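Local coordinates for protein trans-4-hydroxy-L-proline dehydratase (Clostridioides difficile 70-100-2010, PDB 6VXC) that uses a glycyl radical to dehydrate trans-4-hydroxy-L-proline to (S)-1-pyrroline-5-carboxylate in the anaerobic breakdown of hydroxyproline, at residues Glu430-Glu438 and Asp714-Leu722; Cys183-Phe192 and Ala279-His287. One frame throughout, in Å; residues are numbered along the deposited sequence.

Contact 1 (Glu430-Glu438 and Asp714-Leu722); sequences EAIVQELME and DHIKTGGTL
The aliphatic shank of Glu435 passes the backbone of His715, whose imidazole meets Thr721 OG1 at its edge and in its plane, ND1 to OG1 2.9 Å, while its NE2 bonds Cys710 O. The motif is a short 3-10 turn, 715-717, running into an ST turn in which Gly720 N donates to Thr718 OG1; this loop runs between helix 703-711 and strand 724-726, and helix 429-438 packs against it. Thr718 OG1 in turn donates to His715 O on a lone pair, fixing the loop's shape. With CG beside its own backbone N (chi1 -71°) and the chain extended, Glu435 brings CG to 3.4 Å from both His715 O and Thr718 O. Its buried carboxylate goes on past these carbonyls, OE1 hydrogen-bonded to Thr457 OG1 and OE2 to His754 ND1. Thr457 is next to Glu456, the probable proton acceptor. Ile716 supplies the apolar part: CD1 reaches Ala431, while CG2 rests 3.8 Å from Gln434 CB. Glu435 CA makes a C-H...O contact with Ile716 O (158° at H). A water is placed to donate to both Ile716 O and Glu435 O, 2.9 Å from each, though its protons cannot serve every acceptor in reach.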
ATOM      1  N   GLU A 430       3.369  -9.038  18.066  1.00 10.08           N
ATOM      2  CA  GLU A 430       2.306  -9.311  19.030  1.00 12.45           C
ATOM      3  C   GLU A 430       1.091  -8.428  18.784  1.00 11.59           C
ATOM      4  O   GLU A 430      -0.036  -8.875  18.991  1.00 12.07           O
ATOM      5  CB  GLU A 430       2.800  -9.159  20.472  1.00 11.36           C
ATOM      6  CG  GLU A 430       3.491 -10.438  20.965  1.00 15.08           C
ATOM      7  CD  GLU A 430       4.847 -10.631  20.308  1.00 13.89           C
ATOM      8  OE1 GLU A 430       5.675  -9.724  20.468  1.00 13.04           O
ATOM      9  OE2 GLU A 430       5.066 -11.649  19.607  1.00 14.90           O
ATOM     10  N   ALA A 431       1.296  -7.184  18.342  1.00 10.62           N
ATOM     11  CA  ALA A 431       0.155  -6.341  18.006  1.00 11.09           C
ATOM     12  C   ALA A 431      -0.583  -6.880  16.789  1.00  9.71           C
ATOM     13  O   ALA A 431      -1.813  -6.987  16.791  1.00 12.69           O
ATOM     14  CB  ALA A 431       0.615  -4.898  17.776  1.00  8.86           C
ATOM     15  N   ILE A 432       0.159  -7.254  15.750  1.00 11.43           N
ATOM     16  CA  ILE A 432      -0.446  -7.821  14.542  1.00 10.42           C
ATOM     17  C   ILE A 432      -1.337  -9.007  14.885  1.00 10.78           C
ATOM     18  O   ILE A 432      -2.490  -9.095  14.440  1.00 11.22           O
ATOM     19  CB  ILE A 432       0.650  -8.223  13.539  1.00 10.47           C
ATOM     20  CG1 ILE A 432       1.304  -6.973  12.932  1.00 10.87           C
ATOM     21  CG2 ILE A 432       0.074  -9.147  12.492  1.00 11.04           C
ATOM     22  CD1 ILE A 432       2.637  -7.258  12.262  1.00 11.19           C
ATOM     23  N   VAL A 433      -0.809  -9.951  15.662  1.00  9.91           N
ATOM     24  CA  VAL A 433      -1.580 -11.152  15.964  1.00 10.41           C
ATOM     25  C   VAL A 433      -2.855 -10.803  16.714  1.00 10.51           C
ATOM     26  O   VAL A 433      -3.936 -11.320  16.404  1.00 11.02           O
ATOM     27  CB  VAL A 433      -0.731 -12.168  16.740  1.00 11.60           C
ATOM     28  CG1 VAL A 433      -1.628 -13.262  17.327  1.00 11.25           C
ATOM     29  CG2 VAL A 433       0.290 -12.776  15.811  1.00 11.90           C
ATOM     30  N   GLN A 434      -2.752  -9.915  17.706  1.00 10.83           N
ATOM     31  CA  GLN A 434      -3.923  -9.531  18.485  1.00 12.27           C
ATOM     32  C   GLN A 434      -4.914  -8.710  17.658  1.00 11.59           C
ATOM     33  O   GLN A 434      -6.132  -8.891  17.791  1.00 11.86           O
ATOM     34  CB  GLN A 434      -3.467  -8.796  19.748  1.00 11.85           C
ATOM     35  CG  GLN A 434      -2.989  -9.754  20.842  1.00 15.10           C
ATOM     36  CD  GLN A 434      -2.377  -9.050  22.045  1.00 22.93           C
ATOM     37  OE1 GLN A 434      -1.682  -8.051  21.903  1.00 32.31           O
ATOM     38  NE2 GLN A 434      -2.739  -9.498  23.234  1.00 24.20           N
ATOM     39  N   GLU A 435      -4.414  -7.830  16.784  1.00 10.68           N
ATOM     40  CA  GLU A 435      -5.294  -7.118  15.863  1.00  8.76           C
ATOM     41  C   GLU A 435      -6.106  -8.103  15.028  1.00 11.53           C
ATOM     42  O   GLU A 435      -7.328  -7.959  14.879  1.00 13.34           O
ATOM     43  CB  GLU A 435      -4.474  -6.192  14.961  1.00  9.56           C
ATOM     44  CG  GLU A 435      -3.868  -4.954  15.664  1.00 10.42           C
ATOM     45  CD  GLU A 435      -2.661  -4.423  14.910  1.00 11.81           C
ATOM     46  OE1 GLU A 435      -2.557  -4.716  13.697  1.00 14.62           O
ATOM     47  OE2 GLU A 435      -1.799  -3.749  15.524  1.00 13.26           O
ATOM     48  N   LEU A 436      -5.436  -9.118  14.484  1.00  9.71           N
ATOM     49  CA  LEU A 436      -6.119 -10.117  13.674  1.00  9.38           C
ATOM     50  C   LEU A 436      -7.158 -10.869  14.487  1.00 10.66           C
ATOM     51  O   LEU A 436      -8.278 -11.096  14.019  1.00 11.93           O
ATOM     52  CB  LEU A 436      -5.085 -11.067  13.056  1.00  9.20           C
ATOM     53  CG  LEU A 436      -4.233 -10.416  11.969  1.00  9.54           C
ATOM     54  CD1 LEU A 436      -2.988 -11.245  11.642  1.00 12.49           C
ATOM     55  CD2 LEU A 436      -5.070 -10.213  10.710  1.00  8.90           C
ATOM     56  N   MET A 437      -6.799 -11.285  15.699  1.00 11.25           N
ATOM     57  CA  MET A 437      -7.745 -12.032  16.517  1.00 11.46           C
ATOM     58  C   MET A 437      -8.911 -11.159  16.959  1.00 12.06           C
ATOM     59  O   MET A 437     -10.050 -11.628  17.018  1.00 14.87           O
ATOM     60  CB  MET A 437      -7.043 -12.657  17.723  1.00 11.21           C
ATOM     61  CG  MET A 437      -6.052 -13.762  17.339  1.00 14.39           C
ATOM     62  SD  MET A 437      -5.378 -14.521  18.826  1.00 24.41           S
ATOM     63  CE  MET A 437      -6.674 -15.581  19.314  1.00 16.03           C
ATOM     64  N   GLU A 438      -8.656  -9.885  17.253  1.00 13.62           N
ATOM     65  CA  GLU A 438      -9.766  -8.992  17.573  1.00 11.89           C
ATOM     66  C   GLU A 438     -10.767  -8.910  16.420  1.00 14.09           C
ATOM     67  O   GLU A 438     -11.972  -8.798  16.653  1.00 10.08           O
ATOM     68  CB  GLU A 438      -9.232  -7.608  17.928  1.00 10.91           C
ATOM     69  CG  GLU A 438     -10.289  -6.530  18.072  1.00 13.19           C
ATOM     70  CD  GLU A 438     -11.173  -6.682  19.301  1.00 15.01           C
ATOM     71  OE1 GLU A 438     -12.016  -5.791  19.524  1.00 17.66           O
ATOM     72  OE2 GLU A 438     -11.000  -7.647  20.068  1.00 17.74           O
ATOM     73  N   ASP A 714      -5.500   2.798  21.028  1.00 13.66           N
ATOM     74  CA  ASP A 714      -5.641   1.344  21.151  1.00 14.52           C
ATOM     75  C   ASP A 714      -5.360   0.707  19.791  1.00 11.75           C
ATOM     76  O   ASP A 714      -6.260   0.468  18.986  1.00 13.60           O
ATOM     77  CB  ASP A 714      -7.016   0.957  21.686  1.00 15.60           C
ATOM     78  CG  ASP A 714      -7.044  -0.483  22.199  1.00 15.68           C
ATOM     79  OD1 ASP A 714      -6.028  -1.187  22.020  1.00 15.76           O
ATOM     80  OD2 ASP A 714      -8.053  -0.906  22.794  1.00 19.08           O
ATOM     81  N   HIS A 715      -4.085   0.403  19.549  1.00 12.44           N
ATOM     82  CA  HIS A 715      -3.682  -0.172  18.274  1.00 11.24           C
ATOM     83  C   HIS A 715      -4.360  -1.507  18.003  1.00 11.15           C
ATOM     84  O   HIS A 715      -4.616  -1.840  16.845  1.00 12.90           O
ATOM     85  CB  HIS A 715      -2.157  -0.324  18.239  1.00 11.91           C
ATOM     86  CG  HIS A 715      -1.445   0.960  18.503  1.00 12.71           C
ATOM     87  ND1 HIS A 715      -1.062   1.811  17.496  1.00 11.29           N
ATOM     88  CD2 HIS A 715      -1.110   1.576  19.663  1.00 14.00           C
ATOM     89  CE1 HIS A 715      -0.515   2.896  18.018  1.00 10.64           C
ATOM     90  NE2 HIS A 715      -0.527   2.775  19.333  1.00 13.13           N
ATOM     91  N   ILE A 716      -4.686  -2.268  19.049  1.00 12.37           N
ATOM     92  CA  ILE A 716      -5.227  -3.604  18.830  1.00 10.03           C
ATOM     93  C   ILE A 716      -6.575  -3.550  18.122  1.00 12.91           C
ATOM     94  O   ILE A 716      -6.947  -4.497  17.419  1.00 14.08           O
ATOM     95  CB  ILE A 716      -5.319  -4.378  20.154  1.00 11.26           C
ATOM     96  CG1 ILE A 716      -3.968  -4.383  20.868  1.00 14.30           C
ATOM     97  CG2 ILE A 716      -5.837  -5.788  19.900  1.00 13.48           C
ATOM     98  CD1 ILE A 716      -2.828  -4.743  19.976  1.00 15.81           C
ATOM     99  N   LYS A 717      -7.321  -2.460  18.292  1.00 13.80           N
ATOM    100  CA  LYS A 717      -8.635  -2.270  17.678  1.00 12.28           C
ATOM    101  C   LYS A 717      -8.572  -1.734  16.255  1.00 12.43           C
ATOM    102  O   LYS A 717      -9.625  -1.453  15.680  1.00 15.43           O
ATOM    103  CB  LYS A 717      -9.478  -1.329  18.538  1.00 12.41           C
ATOM    104  CG  LYS A 717      -9.868  -1.928  19.869  1.00 16.93           C
ATOM    105  CD  LYS A 717     -10.706  -0.951  20.691  1.00 23.45           C
ATOM    106  CE  LYS A 717     -11.057  -1.573  22.039  1.00 25.32           C
ATOM    107  NZ  LYS A 717     -11.728  -0.601  22.936  1.00 34.20           N
ATOM    108  N   THR A 718      -7.383  -1.593  15.674  1.00 11.84           N
ATOM    109  CA  THR A 718      -7.220  -1.105  14.314  1.00 10.40           C
ATOM    110  C   THR A 718      -6.669  -2.206  13.416  1.00 11.74           C
ATOM    111  O   THR A 718      -6.270  -3.284  13.868  1.00 12.25           O
ATOM    112  CB  THR A 718      -6.265   0.086  14.246  1.00 11.59           C
ATOM    113  OG1 THR A 718      -4.918  -0.386  14.382  1.00 14.36           O
ATOM    114  CG2 THR A 718      -6.569   1.134  15.337  1.00 12.66           C
ATOM    115  N   GLY A 719      -6.623  -1.901  12.121  1.00 10.40           N
ATOM    116  CA  GLY A 719      -5.873  -2.698  11.175  1.00  7.60           C
ATOM    117  C   GLY A 719      -4.526  -2.072  10.867  1.00 10.19           C
ATOM    118  O   GLY A 719      -4.013  -2.221   9.754  1.00 13.12           O
ATOM    119  N   GLY A 720      -3.972  -1.312  11.820  1.00 10.04           N
ATOM    120  CA  GLY A 720      -2.652  -0.738  11.662  1.00  8.81           C
ATOM    121  C   GLY A 720      -2.592   0.780  11.774  1.00 12.66           C
ATOM    122  O   GLY A 720      -3.513   1.481  11.343  1.00 12.59           O
ATOM    123  N   THR A 721      -1.497   1.294  12.342  1.00 11.04           N
ATOM    124  CA  THR A 721      -1.245   2.723  12.475  1.00  9.83           C
ATOM    125  C   THR A 721       0.191   3.010  12.047  1.00 11.65           C
ATOM    126  O   THR A 721       1.072   2.155  12.187  1.00 12.03           O
ATOM    127  CB  THR A 721      -1.422   3.213  13.914  1.00 10.37           C
ATOM    128  OG1 THR A 721      -0.457   2.562  14.747  1.00 11.23           O
ATOM    129  CG2 THR A 721      -2.847   2.947  14.432  1.00 11.38           C
ATOM    130  N   LEU A 722       0.435   4.231  11.576  1.00  9.69           N
ATOM    131  CA  LEU A 722       1.721   4.594  10.997  1.00 10.11           C
ATOM    132  C   LEU A 722       2.395   5.671  11.846  1.00  9.52           C
ATOM    133  O   LEU A 722       1.837   6.754  12.035  1.00 10.62           O
ATOM    134  CB  LEU A 722       1.527   5.078   9.565  1.00  9.40           C
ATOM    135  CG  LEU A 722       2.790   5.178   8.720  1.00  9.67           C
ATOM    136  CD1 LEU A 722       2.393   5.075   7.249  1.00 10.48           C
ATOM    137  CD2 LEU A 722       3.541   6.458   8.992  1.00 11.20           C
TER
HETATM  138  O   HOH W   1      -8.428  -5.228  15.023  1.00 12.01           O

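Contact 2 (Cys183-Phe192 and Ala279-His287); sequences CGDTIYKKGF and AIQMYWFVH
Ile187 is one bump, pushed from the short, loosely bonded turn 186-189 into a hollow on helix 276-293 walled by Met282, Tyr283 and Val286. Its branches divide the work: CD1 comes to 3.7 Å from Tyr283 CA, CG2 meets Val286 CG2 tip to tip, and CB sits against Met282 CG. A torsion that sets CG1 between backbone N and carbonyl carbon (chi1 61°) turns the longer branch toward Tyr283; CG1 also lies over the centre of the Tyr188 ring, 3.8 Å above its plane.

Met282 is the other bump, and it points the opposite way. Kinked along its chain (chi2 69°), it tucks into the concave side of the 187-191 backbone. Its CG is 3.4 Å from Ile187 O, while CE reaches Lys190 O and the CA of Gly191, at the N-cap position before helix 192-205. SD makes an oblique Met-aromatic contact with Phe192, whose ring edge takes Val286 CG2 at 3.8 Å from CE2.

Tyr188, from the short helical turn, and Tyr283, from the long helix, run side by side, pointing the same way. The Tyr188 edge faces Ala279 O, its ring stacks with His308, and Cys183 CB abuts the edge of Tyr283. Tyr283 OH is engaged within its own helix, in a nearly straight bond (175°) to His287 ND1.

No hydrogen bond links the two segments. Apolar fit, with sulfur and ring edges, therefore joins the loop to the helix, and polar groups such as Lys190, salt-bridged to Asp198, find their partners elsewhere.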
ATOM      1  N   CYS A 183       0.369 -12.930  -0.870  1.00 15.78           N
ATOM      2  CA  CYS A 183       0.402 -14.348  -1.188  1.00 13.76           C
ATOM      3  C   CYS A 183       0.508 -15.185   0.084  1.00 15.24           C
ATOM      4  O   CYS A 183       1.200 -14.813   1.033  1.00 13.66           O
ATOM      5  CB  CYS A 183       1.592 -14.633  -2.106  1.00 17.25           C
ATOM      6  SG  CYS A 183       1.559 -16.216  -2.941  1.00 40.06           S
ATOM      7  N   GLY A 184      -0.199 -16.301   0.110  1.00 16.42           N
ATOM      8  CA  GLY A 184      -0.045 -17.310   1.145  1.00 16.07           C
ATOM      9  C   GLY A 184       0.988 -18.352   0.761  1.00 15.85           C
ATOM     10  O   GLY A 184       1.935 -18.076   0.019  1.00 17.87           O
ATOM     11  N   ASP A 185       0.775 -19.584   1.216  1.00 15.14           N
ATOM     12  CA  ASP A 185       1.712 -20.667   0.951  1.00 18.04           C
ATOM     13  C   ASP A 185       1.214 -21.644  -0.103  1.00 15.82           C
ATOM     14  O   ASP A 185       1.918 -22.602  -0.417  1.00 15.34           O
ATOM     15  CB  ASP A 185       2.035 -21.438   2.239  1.00 21.88           C
ATOM     16  CG  ASP A 185       0.842 -22.220   2.778  1.00 25.33           C
ATOM     17  OD1 ASP A 185      -0.274 -22.052   2.261  1.00 28.46           O
ATOM     18  OD2 ASP A 185       1.021 -23.001   3.737  1.00 35.95           O
ATOM     19  N   THR A 186       0.045 -21.406  -0.689  1.00 13.69           N
ATOM     20  CA  THR A 186      -0.513 -22.382  -1.620  1.00 15.32           C
ATOM     21  C   THR A 186       0.424 -22.653  -2.795  1.00 12.75           C
ATOM     22  O   THR A 186       0.644 -23.809  -3.162  1.00 15.00           O
ATOM     23  CB  THR A 186      -1.877 -21.903  -2.109  1.00 14.46           C
ATOM     24  OG1 THR A 186      -2.762 -21.839  -0.992  1.00 16.72           O
ATOM     25  CG2 THR A 186      -2.434 -22.888  -3.135  1.00 15.20           C
ATOM     26  N   ILE A 187       1.012 -21.608  -3.380  1.00 14.30           N
ATOM     27  CA  ILE A 187       1.849 -21.786  -4.563  1.00 12.48           C
ATOM     28  C   ILE A 187       3.154 -22.532  -4.292  1.00 14.30           C
ATOM     29  O   ILE A 187       3.847 -22.883  -5.247  1.00 17.08           O
ATOM     30  CB  ILE A 187       2.183 -20.430  -5.217  1.00 12.32           C
ATOM     31  CG1 ILE A 187       2.971 -19.532  -4.250  1.00 16.98           C
ATOM     32  CG2 ILE A 187       0.916 -19.747  -5.631  1.00 16.13           C
ATOM     33  CD1 ILE A 187       3.634 -18.298  -4.914  1.00 14.03           C
ATOM     34  N   TYR A 188       3.531 -22.758  -3.036  1.00 14.78           N
ATOM     35  CA  TYR A 188       4.708 -23.572  -2.753  1.00 16.11           C
ATOM     36  C   TYR A 188       4.363 -25.037  -2.528  1.00 15.18           C
ATOM     37  O   TYR A 188       5.268 -25.880  -2.547  1.00 16.71           O
ATOM     38  CB  TYR A 188       5.474 -23.018  -1.534  1.00 12.70           C
ATOM     39  CG  TYR A 188       5.644 -21.523  -1.632  1.00 15.20           C
ATOM     40  CD1 TYR A 188       6.481 -20.961  -2.589  1.00 14.79           C
ATOM     41  CD2 TYR A 188       4.930 -20.672  -0.798  1.00 13.21           C
ATOM     42  CE1 TYR A 188       6.612 -19.609  -2.710  1.00 15.99           C
ATOM     43  CE2 TYR A 188       5.051 -19.310  -0.911  1.00 10.60           C
ATOM     44  CZ  TYR A 188       5.892 -18.782  -1.867  1.00 11.25           C
ATOM     45  OH  TYR A 188       6.027 -17.434  -2.002  1.00 13.24           O
ATOM     46  N   LYS A 189       3.081 -25.357  -2.353  1.00 15.08           N
ATOM     47  CA  LYS A 189       2.629 -26.720  -2.151  1.00 16.68           C
ATOM     48  C   LYS A 189       1.880 -27.288  -3.349  1.00 16.92           C
ATOM     49  O   LYS A 189       1.740 -28.510  -3.442  1.00 18.83           O
ATOM     50  CB  LYS A 189       1.725 -26.805  -0.901  1.00 17.49           C
ATOM     51  CG  LYS A 189       2.407 -26.340   0.369  1.00 24.82           C
ATOM     52  CD  LYS A 189       1.495 -26.331   1.598  1.00 30.33           C
ATOM     53  CE  LYS A 189       0.310 -25.399   1.444  1.00 34.26           C
ATOM     54  NZ  LYS A 189      -0.412 -25.215   2.750  1.00 44.03           N
ATOM     55  N   LYS A 190       1.430 -26.443  -4.274  1.00 15.40           N
ATOM     56  CA  LYS A 190       0.662 -26.867  -5.438  1.00 16.85           C
ATOM     57  C   LYS A 190       1.088 -26.046  -6.642  1.00 16.94           C
ATOM     58  O   LYS A 190       1.430 -24.871  -6.512  1.00 17.70           O
ATOM     59  CB  LYS A 190      -0.858 -26.709  -5.235  1.00 14.91           C
ATOM     60  CG  LYS A 190      -1.439 -27.662  -4.214  1.00 18.48           C
ATOM     61  CD  LYS A 190      -2.937 -27.452  -4.010  1.00 23.20           C
ATOM     62  CE  LYS A 190      -3.543 -28.617  -3.232  1.00 24.18           C
ATOM     63  NZ  LYS A 190      -4.919 -28.337  -2.783  1.00 33.38           N
ATOM     64  N   GLY A 191       1.078 -26.686  -7.814  1.00 14.65           N
ATOM     65  CA  GLY A 191       1.144 -25.972  -9.069  1.00 12.78           C
ATOM     66  C   GLY A 191      -0.257 -25.682  -9.572  1.00 14.49           C
ATOM     67  O   GLY A 191      -1.247 -26.063  -8.959  1.00 12.94           O
ATOM     68  N   PHE A 192      -0.333 -24.978 -10.703  1.00 12.83           N
ATOM     69  CA  PHE A 192      -1.640 -24.632 -11.241  1.00 14.52           C
ATOM     70  C   PHE A 192      -2.340 -25.804 -11.920  1.00 15.10           C
ATOM     71  O   PHE A 192      -3.571 -25.776 -12.053  1.00 14.66           O
ATOM     72  CB  PHE A 192      -1.511 -23.432 -12.178  1.00 13.59           C
ATOM     73  CG  PHE A 192      -1.357 -22.146 -11.426  1.00 13.57           C
ATOM     74  CD1 PHE A 192      -2.473 -21.449 -10.984  1.00 12.37           C
ATOM     75  CD2 PHE A 192      -0.095 -21.663 -11.099  1.00 14.55           C
ATOM     76  CE1 PHE A 192      -2.334 -20.268 -10.244  1.00 14.31           C
ATOM     77  CE2 PHE A 192       0.049 -20.481 -10.362  1.00 14.59           C
ATOM     78  CZ  PHE A 192      -1.065 -19.787  -9.936  1.00 11.49           C
ATOM     79  N   ALA A 279      10.983 -21.994  -6.351  1.00 13.41           N
ATOM     80  CA  ALA A 279      10.031 -21.315  -5.478  1.00 15.39           C
ATOM     81  C   ALA A 279       9.994 -19.820  -5.763  1.00 14.06           C
ATOM     82  O   ALA A 279       8.920 -19.210  -5.784  1.00 13.75           O
ATOM     83  CB  ALA A 279      10.358 -21.586  -4.013  1.00 11.06           C
ATOM     84  N   ILE A 280      11.158 -19.216  -5.994  1.00 14.13           N
ATOM     85  CA  ILE A 280      11.197 -17.789  -6.296  1.00 14.27           C
ATOM     86  C   ILE A 280      10.588 -17.513  -7.664  1.00 14.42           C
ATOM     87  O   ILE A 280       9.832 -16.550  -7.837  1.00 12.99           O
ATOM     88  CB  ILE A 280      12.636 -17.248  -6.176  1.00 12.09           C
ATOM     89  CG1 ILE A 280      13.097 -17.260  -4.708  1.00  9.32           C
ATOM     90  CG2 ILE A 280      12.750 -15.869  -6.829  1.00  9.44           C
ATOM     91  CD1 ILE A 280      14.548 -16.918  -4.529  1.00 12.82           C
ATOM     92  N   GLN A 281      10.908 -18.345  -8.658  1.00 15.24           N
ATOM     93  CA  GLN A 281      10.342 -18.139  -9.986  1.00 12.64           C
ATOM     94  C   GLN A 281       8.833 -18.359  -9.988  1.00 12.28           C
ATOM     95  O   GLN A 281       8.103 -17.628 -10.663  1.00 13.25           O
ATOM     96  CB  GLN A 281      11.028 -19.059 -11.003  1.00 14.52           C
ATOM     97  CG  GLN A 281      10.516 -18.921 -12.452  1.00 15.23           C
ATOM     98  CD  GLN A 281      10.836 -17.566 -13.085  1.00 15.28           C
ATOM     99  OE1 GLN A 281      11.969 -17.311 -13.463  1.00 17.85           O
ATOM    100  NE2 GLN A 281       9.826 -16.705 -13.228  1.00 16.61           N
ATOM    101  N   MET A 282       8.347 -19.344  -9.230  1.00 13.07           N
ATOM    102  CA  MET A 282       6.900 -19.530  -9.097  1.00 13.03           C
ATOM    103  C   MET A 282       6.247 -18.277  -8.511  1.00 13.64           C
ATOM    104  O   MET A 282       5.257 -17.771  -9.051  1.00 14.66           O
ATOM    105  CB  MET A 282       6.590 -20.764  -8.234  1.00 11.16           C
ATOM    106  CG  MET A 282       5.125 -20.909  -7.770  1.00 12.15           C
ATOM    107  SD  MET A 282       3.944 -21.303  -9.102  1.00 17.08           S
ATOM    108  CE  MET A 282       3.882 -23.077  -8.938  1.00 14.90           C
ATOM    109  N   TYR A 283       6.799 -17.746  -7.416  1.00 12.86           N
ATOM    110  CA  TYR A 283       6.223 -16.531  -6.860  1.00 11.06           C
ATOM    111  C   TYR A 283       6.187 -15.425  -7.905  1.00 13.02           C
ATOM    112  O   TYR A 283       5.165 -14.745  -8.060  1.00 14.06           O
ATOM    113  CB  TYR A 283       6.970 -16.031  -5.615  1.00 11.93           C
ATOM    114  CG  TYR A 283       6.443 -14.642  -5.344  1.00 12.46           C
ATOM    115  CD1 TYR A 283       5.214 -14.461  -4.725  1.00 10.93           C
ATOM    116  CD2 TYR A 283       7.080 -13.526  -5.865  1.00 12.91           C
ATOM    117  CE1 TYR A 283       4.684 -13.208  -4.556  1.00 10.47           C
ATOM    118  CE2 TYR A 283       6.546 -12.263  -5.707  1.00 10.65           C
ATOM    119  CZ  TYR A 283       5.345 -12.118  -5.061  1.00  9.67           C
ATOM    120  OH  TYR A 283       4.816 -10.877  -4.903  1.00 13.26           O
ATOM    121  N   TRP A 284       7.296 -15.224  -8.633  1.00 12.53           N
ATOM    122  CA  TRP A 284       7.361 -14.081  -9.538  1.00 11.77           C
ATOM    123  C   TRP A 284       6.388 -14.222 -10.706  1.00 12.57           C
ATOM    124  O   TRP A 284       5.817 -13.224 -11.158  1.00 14.49           O
ATOM    125  CB  TRP A 284       8.789 -13.852 -10.051  1.00 10.73           C
ATOM    126  CG  TRP A 284       8.831 -12.546 -10.787  1.00 11.89           C
ATOM    127  CD1 TRP A 284       9.056 -12.354 -12.116  1.00 11.83           C
ATOM    128  CD2 TRP A 284       8.560 -11.247 -10.233  1.00 12.17           C
ATOM    129  NE1 TRP A 284       8.963 -11.022 -12.424  1.00 14.32           N
ATOM    130  CE2 TRP A 284       8.667 -10.316 -11.285  1.00 12.18           C
ATOM    131  CE3 TRP A 284       8.260 -10.782  -8.949  1.00  9.74           C
ATOM    132  CZ2 TRP A 284       8.463  -8.951 -11.099  1.00  9.35           C
ATOM    133  CZ3 TRP A 284       8.066  -9.417  -8.760  1.00 10.16           C
ATOM    134  CH2 TRP A 284       8.167  -8.521  -9.834  1.00 10.65           C
ATOM    135  N   PHE A 285       6.203 -15.443 -11.224  1.00 15.26           N
ATOM    136  CA  PHE A 285       5.200 -15.660 -12.266  1.00 13.33           C
ATOM    137  C   PHE A 285       3.803 -15.323 -11.758  1.00 13.15           C
ATOM    138  O   PHE A 285       3.011 -14.673 -12.454  1.00 15.00           O
ATOM    139  CB  PHE A 285       5.252 -17.111 -12.757  1.00 11.14           C
ATOM    140  CG  PHE A 285       6.294 -17.375 -13.820  1.00 14.72           C
ATOM    141  CD1 PHE A 285       6.685 -16.373 -14.707  1.00 13.61           C
ATOM    142  CD2 PHE A 285       6.860 -18.641 -13.953  1.00 12.12           C
ATOM    143  CE1 PHE A 285       7.642 -16.621 -15.695  1.00 15.68           C
ATOM    144  CE2 PHE A 285       7.820 -18.904 -14.943  1.00 13.50           C
ATOM    145  CZ  PHE A 285       8.210 -17.895 -15.818  1.00 13.19           C
ATOM    146  N   VAL A 286       3.473 -15.785 -10.553  1.00 13.87           N
ATOM    147  CA  VAL A 286       2.189 -15.449  -9.945  1.00 12.63           C
ATOM    148  C   VAL A 286       2.065 -13.935  -9.790  1.00 12.06           C
ATOM    149  O   VAL A 286       1.009 -13.357 -10.050  1.00 14.07           O
ATOM    150  CB  VAL A 286       2.021 -16.171  -8.593  1.00 11.06           C
ATOM    151  CG1 VAL A 286       0.760 -15.691  -7.881  1.00 10.91           C
ATOM    152  CG2 VAL A 286       2.011 -17.688  -8.757  1.00 11.74           C
ATOM    153  N   HIS A 287       3.143 -13.276  -9.369  1.00 11.93           N
ATOM    154  CA  HIS A 287       3.141 -11.818  -9.249  1.00 13.12           C
ATOM    155  C   HIS A 287       2.830 -11.148 -10.589  1.00 13.29           C
ATOM    156  O   HIS A 287       1.924 -10.316 -10.683  1.00 13.94           O
ATOM    157  CB  HIS A 287       4.501 -11.357  -8.704  1.00 11.40           C
ATOM    158  CG  HIS A 287       4.616  -9.883  -8.483  1.00 11.13           C
ATOM    159  ND1 HIS A 287       4.746  -9.326  -7.229  1.00  9.14           N
ATOM    160  CD2 HIS A 287       4.684  -8.851  -9.358  1.00 11.08           C
ATOM    161  CE1 HIS A 287       4.845  -8.015  -7.338  1.00  9.71           C
ATOM    162  NE2 HIS A 287       4.821  -7.698  -8.619  1.00 10.12           N
TER

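Both segments of contact 2 precede those of contact 1 in the chain. The centres of the two contacts are 28 Å apart and their nearest atoms about 12 Å, without touching. Contact 1 borders the probable active site: the Gly720 position lies about 6 Å from the side chain of Glu456, the likely proton acceptor, and about 9 Å from that of Cys454, the likely thiyl-radical residue. It also joins the pyruvate formate-lyase-like part of the chain to the glycine-radical part, which carries Gly785, the glycyl radical site, unmodified in this structure. Contact 2 is structural packing away from these sites, wholly within the lyase-like part. Neither has a direct hydrogen bond across its segments; contact 1 mixes aliphatic packing with carbonyl contacts and a water, whereas contact 2 is almost entirely apolar.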